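Local coordinates for galactose-1-phosphate uridylyltransferase (Pyrobaculum aerophilum str. IM2, PDB 6K9Z), which probably transfers a uridylyl group between UDP-glucose and galactose 1-phosphate in sugar metabolism, binding zinc and UDP, at residues Y121-I132 / M245-L256. The protein carries 1 engineered substitution. Residues are numbered along the deposited sequence; the frame is centred on the assembly and turned at random.
Sequences YFLFFRNKGKEI and MPYIMVLHQAPL. With FE (Fe (III) ion), chain E.
Arg126 and Met249 exchange two backbone hydrogen bonds, each 2.8 Å between N and O, and Lys128 and Tyr247 repeat the exchange, making strands 121-128 and 247-252 an antiparallel ladder. Beyond Leu251 N, hydrogen-bonded to Phe124 O, the ladder opens: the return link from Phe124 N to Leu251 O runs through a water that also donates to Phe122 O. Side chains then take over. Tyr121 OH donates to Gln253 O at 2.6 Å, meeting it 27° from the carbonyl plane. Gln253 NE2 reaches back to Phe122 O (3.2 Å), its amide turned 89° from the Phe122 ring.

At the other end, Lys128 CB sits 3.7 Å from the centroid of the Tyr247 ring, a CH-pi contact over one face; Asp90 holds the tyrosine hydroxyl and Asp89 pairs with Lys128 NZ. On the opposite sheet face, Leu123 CD1 meets Val250 CG2 at 3.7 Å, and Ile132 CD1 packs on Ile248 CG1.

His252 ND1 binds the iron with Glu156, His266 and Glu268, while NE2 is hydrogen-bonded to Gly288 of the second subunit. Direct pairing mid-seam, with water and side chains satisfying backbone groups where it lapses, thus joins the two HIT-clan halves into one continuous sheet.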
loop_
_atom_site.group_PDB
_atom_site.type_symbol
_atom_site.label_atom_id
_atom_site.label_comp_id
_atom_site.label_asym_id
_atom_site.label_seq_id
_atom_site.Cartn_x
_atom_site.Cartn_y
_atom_site.Cartn_z
ATOM N N TYR A 121 -1.864 14.943 14.353
ATOM C CA TYR A 121 -2.520 13.626 14.192
ATOM C C TYR A 121 -1.988 12.632 15.221
ATOM O O TYR A 121 -0.778 12.584 15.494
ATOM C CB TYR A 121 -2.374 13.105 12.751
ATOM C CG TYR A 121 -3.487 12.150 12.449
ATOM C CD1 TYR A 121 -4.714 12.607 12.016
ATOM C CD2 TYR A 121 -3.313 10.776 12.655
ATOM C CE1 TYR A 121 -5.757 11.729 11.786
ATOM C CE2 TYR A 121 -4.361 9.892 12.443
ATOM C CZ TYR A 121 -5.586 10.379 12.052
ATOM O OH TYR A 121 -6.640 9.555 11.821
ATOM N N PHE A 122 -2.900 11.815 15.729
ATOM C CA PHE A 122 -2.584 10.688 16.623
ATOM C C PHE A 122 -2.928 9.426 15.832
ATOM O O PHE A 122 -4.128 9.132 15.661
ATOM C CB PHE A 122 -3.348 10.841 17.936
ATOM C CG PHE A 122 -3.013 9.803 18.984
ATOM C CD1 PHE A 122 -3.623 8.555 18.953
ATOM C CD2 PHE A 122 -2.188 10.132 20.057
ATOM C CE1 PHE A 122 -3.379 7.633 19.969
ATOM C CE2 PHE A 122 -1.981 9.222 21.083
ATOM C CZ PHE A 122 -2.611 7.975 21.055
ATOM N N LEU A 123 -1.910 8.692 15.370
ATOM C CA LEU A 123 -2.107 7.474 14.562
ATOM C C LEU A 123 -1.801 6.246 15.444
ATOM O O LEU A 123 -0.607 6.007 15.753
ATOM C CB LEU A 123 -1.196 7.464 13.335
ATOM C CG LEU A 123 -1.348 6.213 12.451
ATOM C CD1 LEU A 123 -2.712 6.201 11.750
ATOM C CD2 LEU A 123 -0.240 6.142 11.415
ATOM N N PHE A 124 -2.826 5.466 15.782
ATOM C CA PHE A 124 -2.699 4.174 16.508
ATOM C C PHE A 124 -2.810 3.033 15.493
ATOM O O PHE A 124 -3.795 3.026 14.719
ATOM C CB PHE A 124 -3.811 4.110 17.555
ATOM C CG PHE A 124 -3.890 2.825 18.315
ATOM C CD1 PHE A 124 -2.833 2.389 19.056
ATOM C CD2 PHE A 124 -5.073 2.112 18.399
ATOM C CE1 PHE A 124 -2.875 1.199 19.737
ATOM C CE2 PHE A 124 -5.141 0.927 19.132
ATOM C CZ PHE A 124 -4.027 0.464 19.793
ATOM N N PHE A 125 -1.866 2.098 15.489
ATOM C CA PHE A 125 -1.910 0.962 14.548
ATOM C C PHE A 125 -1.280 -0.258 15.193
ATOM O O PHE A 125 -0.590 -0.132 16.196
ATOM C CB PHE A 125 -1.288 1.288 13.190
ATOM C CG PHE A 125 0.177 1.577 13.204
ATOM C CD1 PHE A 125 0.635 2.839 13.544
ATOM C CD2 PHE A 125 1.095 0.578 12.910
ATOM C CE1 PHE A 125 1.991 3.120 13.516
ATOM C CE2 PHE A 125 2.449 0.843 12.922
ATOM C CZ PHE A 125 2.909 2.109 13.233
ATOM N N ARG A 126 -1.584 -1.423 14.606
ATOM C CA ARG A 126 -1.064 -2.677 15.134
ATOM C C ARG A 126 -0.733 -3.545 13.938
ATOM O O ARG A 126 -1.598 -3.742 13.104
ATOM C CB ARG A 126 -2.070 -3.314 16.083
ATOM C CG ARG A 126 -1.524 -4.510 16.872
ATOM C CD ARG A 126 -2.608 -5.110 17.806
ATOM N NE ARG A 126 -2.012 -5.845 18.899
ATOM C CZ ARG A 126 -1.565 -7.114 18.833
ATOM N NH1 ARG A 126 -1.682 -7.820 17.708
ATOM N NH2 ARG A 126 -0.919 -7.650 19.864
ATOM N N ASN A 127 0.481 -4.089 13.921
ATOM C CA ASN A 127 0.867 -5.117 12.926
ATOM C C ASN A 127 0.981 -6.449 13.661
ATOM O O ASN A 127 1.599 -6.476 14.727
ATOM C CB ASN A 127 2.194 -4.785 12.248
ATOM C CG ASN A 127 2.105 -3.483 11.489
ATOM O OD1 ASN A 127 1.153 -3.298 10.727
ATOM N ND2 ASN A 127 3.106 -2.617 11.665
ATOM N N LYS A 128 0.445 -7.541 13.071
ATOM C CA LYS A 128 0.466 -8.839 13.779
ATOM C C LYS A 128 0.866 -9.917 12.787
ATOM O O LYS A 128 0.230 -10.022 11.735
ATOM C CB LYS A 128 -0.919 -9.121 14.380
ATOM C CG LYS A 128 -0.958 -10.334 15.287
ATOM C CD LYS A 128 -1.172 -11.670 14.591
ATOM C CE LYS A 128 -1.361 -12.797 15.588
ATOM N NZ LYS A 128 -1.937 -14.000 14.935
ATOM N N GLY A 129 1.925 -10.647 13.095
ATOM C CA GLY A 129 2.311 -11.817 12.304
ATOM C C GLY A 129 3.728 -11.709 11.764
ATOM O O GLY A 129 4.095 -10.703 11.138
ATOM N N LYS A 130 4.503 -12.764 11.943
ATOM C CA LYS A 130 5.866 -12.822 11.361
ATOM C C LYS A 130 5.768 -12.618 9.825
ATOM O O LYS A 130 6.704 -12.013 9.224
ATOM C CB LYS A 130 6.511 -14.162 11.729
ATOM C CG LYS A 130 6.837 -14.276 13.212
ATOM C CD LYS A 130 7.374 -15.632 13.676
ATOM C CE LYS A 130 7.414 -15.747 15.198
ATOM N NZ LYS A 130 8.275 -16.873 15.638
ATOM N N GLU A 131 4.694 -13.110 9.206
ATOM C CA GLU A 131 4.575 -13.107 7.717
ATOM C C GLU A 131 4.470 -11.684 7.155
ATOM O O GLU A 131 4.720 -11.581 5.947
ATOM C CB GLU A 131 3.393 -13.959 7.247
ATOM C CG GLU A 131 3.684 -15.420 7.310
ATOM C CD GLU A 131 2.466 -16.289 7.082
ATOM O OE1 GLU A 131 1.650 -16.314 7.970
ATOM O OE2 GLU A 131 2.366 -16.920 5.992
ATOM N N ILE A 132 4.167 -10.663 7.975
ATOM C CA ILE A 132 4.078 -9.221 7.573
ATOM C C ILE A 132 5.133 -8.381 8.310
ATOM O O ILE A 132 5.010 -7.166 8.327
ATOM C CB ILE A 132 2.647 -8.676 7.676
ATOM C CG1 ILE A 132 2.158 -8.617 9.124
ATOM C CG2 ILE A 132 1.741 -9.482 6.725
ATOM C CD1 ILE A 132 1.113 -7.573 9.361
ATOM N N MET A 245 -4.201 -15.794 11.578
ATOM C CA MET A 245 -4.024 -14.966 10.368
ATOM C C MET A 245 -3.223 -13.720 10.744
ATOM O O MET A 245 -3.557 -13.004 11.700
ATOM C CB MET A 245 -5.404 -14.512 9.884
ATOM C CG MET A 245 -5.363 -13.920 8.580
ATOM S SD MET A 245 -6.943 -13.312 8.037
ATOM C CE MET A 245 -7.948 -14.793 8.011
ATOM N N PRO A 246 -2.185 -13.380 9.972
ATOM C CA PRO A 246 -1.540 -12.085 10.145
ATOM C C PRO A 246 -2.550 -11.008 9.776
ATOM O O PRO A 246 -3.389 -11.155 8.842
ATOM C CB PRO A 246 -0.343 -12.109 9.191
ATOM C CG PRO A 246 -0.727 -13.183 8.173
ATOM C CD PRO A 246 -1.605 -14.180 8.891
ATOM N N TYR A 247 -2.463 -9.879 10.463
ATOM C CA TYR A 247 -3.377 -8.766 10.144
ATOM C C TYR A 247 -2.727 -7.435 10.514
ATOM O O TYR A 247 -1.718 -7.378 11.291
ATOM C CB TYR A 247 -4.721 -8.900 10.868
ATOM C CG TYR A 247 -4.642 -8.764 12.363
ATOM C CD1 TYR A 247 -4.651 -7.516 12.944
ATOM C CD2 TYR A 247 -4.537 -9.868 13.177
ATOM C CE1 TYR A 247 -4.547 -7.343 14.312
ATOM C CE2 TYR A 247 -4.435 -9.721 14.555
ATOM C CZ TYR A 247 -4.411 -8.458 15.109
ATOM O OH TYR A 247 -4.260 -8.277 16.450
ATOM N N ILE A 248 -3.369 -6.400 9.980
ATOM C CA ILE A 248 -3.053 -4.982 10.205
ATOM C C ILE A 248 -4.307 -4.377 10.804
ATOM O O ILE A 248 -5.393 -4.646 10.297
ATOM C CB ILE A 248 -2.682 -4.314 8.895
ATOM C CG1 ILE A 248 -1.354 -4.888 8.394
ATOM C CG2 ILE A 248 -2.683 -2.818 9.045
ATOM C CD1 ILE A 248 -1.259 -4.975 6.911
ATOM N N MET A 249 -4.135 -3.576 11.829
ATOM C CA MET A 249 -5.254 -2.760 12.368
ATOM C C MET A 249 -4.843 -1.295 12.465
ATOM O O MET A 249 -3.711 -1.030 12.854
ATOM C CB MET A 249 -5.662 -3.255 13.745
ATOM C CG MET A 249 -6.768 -2.398 14.333
ATOM S SD MET A 249 -7.579 -3.271 15.702
ATOM C CE MET A 249 -6.338 -2.987 16.954
ATOM N N VAL A 250 -5.715 -0.393 12.018
ATOM C CA VAL A 250 -5.432 1.054 12.068
ATOM C C VAL A 250 -6.704 1.753 12.541
ATOM O O VAL A 250 -7.778 1.366 12.184
ATOM C CB VAL A 250 -4.921 1.572 10.705
ATOM C CG1 VAL A 250 -5.942 1.401 9.608
ATOM C CG2 VAL A 250 -4.380 2.997 10.764
ATOM N N LEU A 251 -6.504 2.772 13.340
ATOM C CA LEU A 251 -7.571 3.683 13.806
ATOM C C LEU A 251 -7.617 4.905 12.892
ATOM O O LEU A 251 -6.660 5.678 12.888
ATOM C CB LEU A 251 -7.297 4.114 15.240
ATOM C CG LEU A 251 -8.253 5.182 15.795
ATOM C CD1 LEU A 251 -9.697 4.724 15.604
ATOM C CD2 LEU A 251 -7.944 5.458 17.268
ATOM N N HIS A 252 -8.701 5.078 12.171
ATOM C CA HIS A 252 -8.985 6.265 11.329
ATOM C C HIS A 252 -9.848 7.177 12.199
ATOM O O HIS A 252 -10.998 6.803 12.464
ATOM C CB HIS A 252 -9.690 5.814 10.057
ATOM C CG HIS A 252 -8.763 5.207 9.071
ATOM N ND1 HIS A 252 -9.202 4.751 7.838
ATOM C CD2 HIS A 252 -7.420 5.075 9.103
ATOM C CE1 HIS A 252 -8.145 4.319 7.161
ATOM N NE2 HIS A 252 -7.029 4.480 7.889
ATOM N N GLN A 253 -9.281 8.308 12.621
ATOM C CA GLN A 253 -10.047 9.298 13.410
ATOM C C GLN A 253 -9.770 10.688 12.851
ATOM O O GLN A 253 -8.907 10.887 11.996
ATOM C CB GLN A 253 -9.734 9.139 14.888
ATOM C CG GLN A 253 -8.314 9.490 15.273
ATOM C CD GLN A 253 -8.116 9.480 16.771
ATOM O OE1 GLN A 253 -8.990 9.888 17.517
ATOM N NE2 GLN A 253 -6.956 9.044 17.231
ATOM N N ALA A 254 -10.465 11.666 13.370
ATOM C CA ALA A 254 -10.183 13.066 13.056
ATOM C C ALA A 254 -8.759 13.449 13.442
ATOM O O ALA A 254 -8.142 12.973 14.412
ATOM C CB ALA A 254 -11.148 13.964 13.769
ATOM N N PRO A 255 -8.250 14.485 12.754
ATOM C CA PRO A 255 -7.043 15.132 13.231
ATOM C C PRO A 255 -7.264 15.713 14.630
ATOM O O PRO A 255 -8.417 16.011 14.992
ATOM C CB PRO A 255 -6.744 16.226 12.232
ATOM C CG PRO A 255 -7.637 15.872 11.040
ATOM C CD PRO A 255 -8.877 15.194 11.620
ATOM N N LEU A 256 -6.158 15.965 15.331
ATOM C CA LEU A 256 -6.195 16.678 16.623
ATOM C C LEU A 256 -6.416 18.149 16.331
ATOM O O LEU A 256 -5.955 18.667 15.312
ATOM C CB LEU A 256 -4.889 16.427 17.364
ATOM C CG LEU A 256 -4.554 14.954 17.541
ATOM C CD1 LEU A 256 -3.376 14.803 18.475
ATOM C CD2 LEU A 256 -5.749 14.146 18.046
HETATM FE FE FE E . -11.190 4.612 6.811
HETATM O O HOH W 1 -5.735 11.949 15.260
HETATM O O HOH W 2 -5.396 6.740 15.062
HETATM O O HOH W 3 -4.812 -13.875 13.868
HETATM O O HOH W 4 -12.896 4.268 5.407
#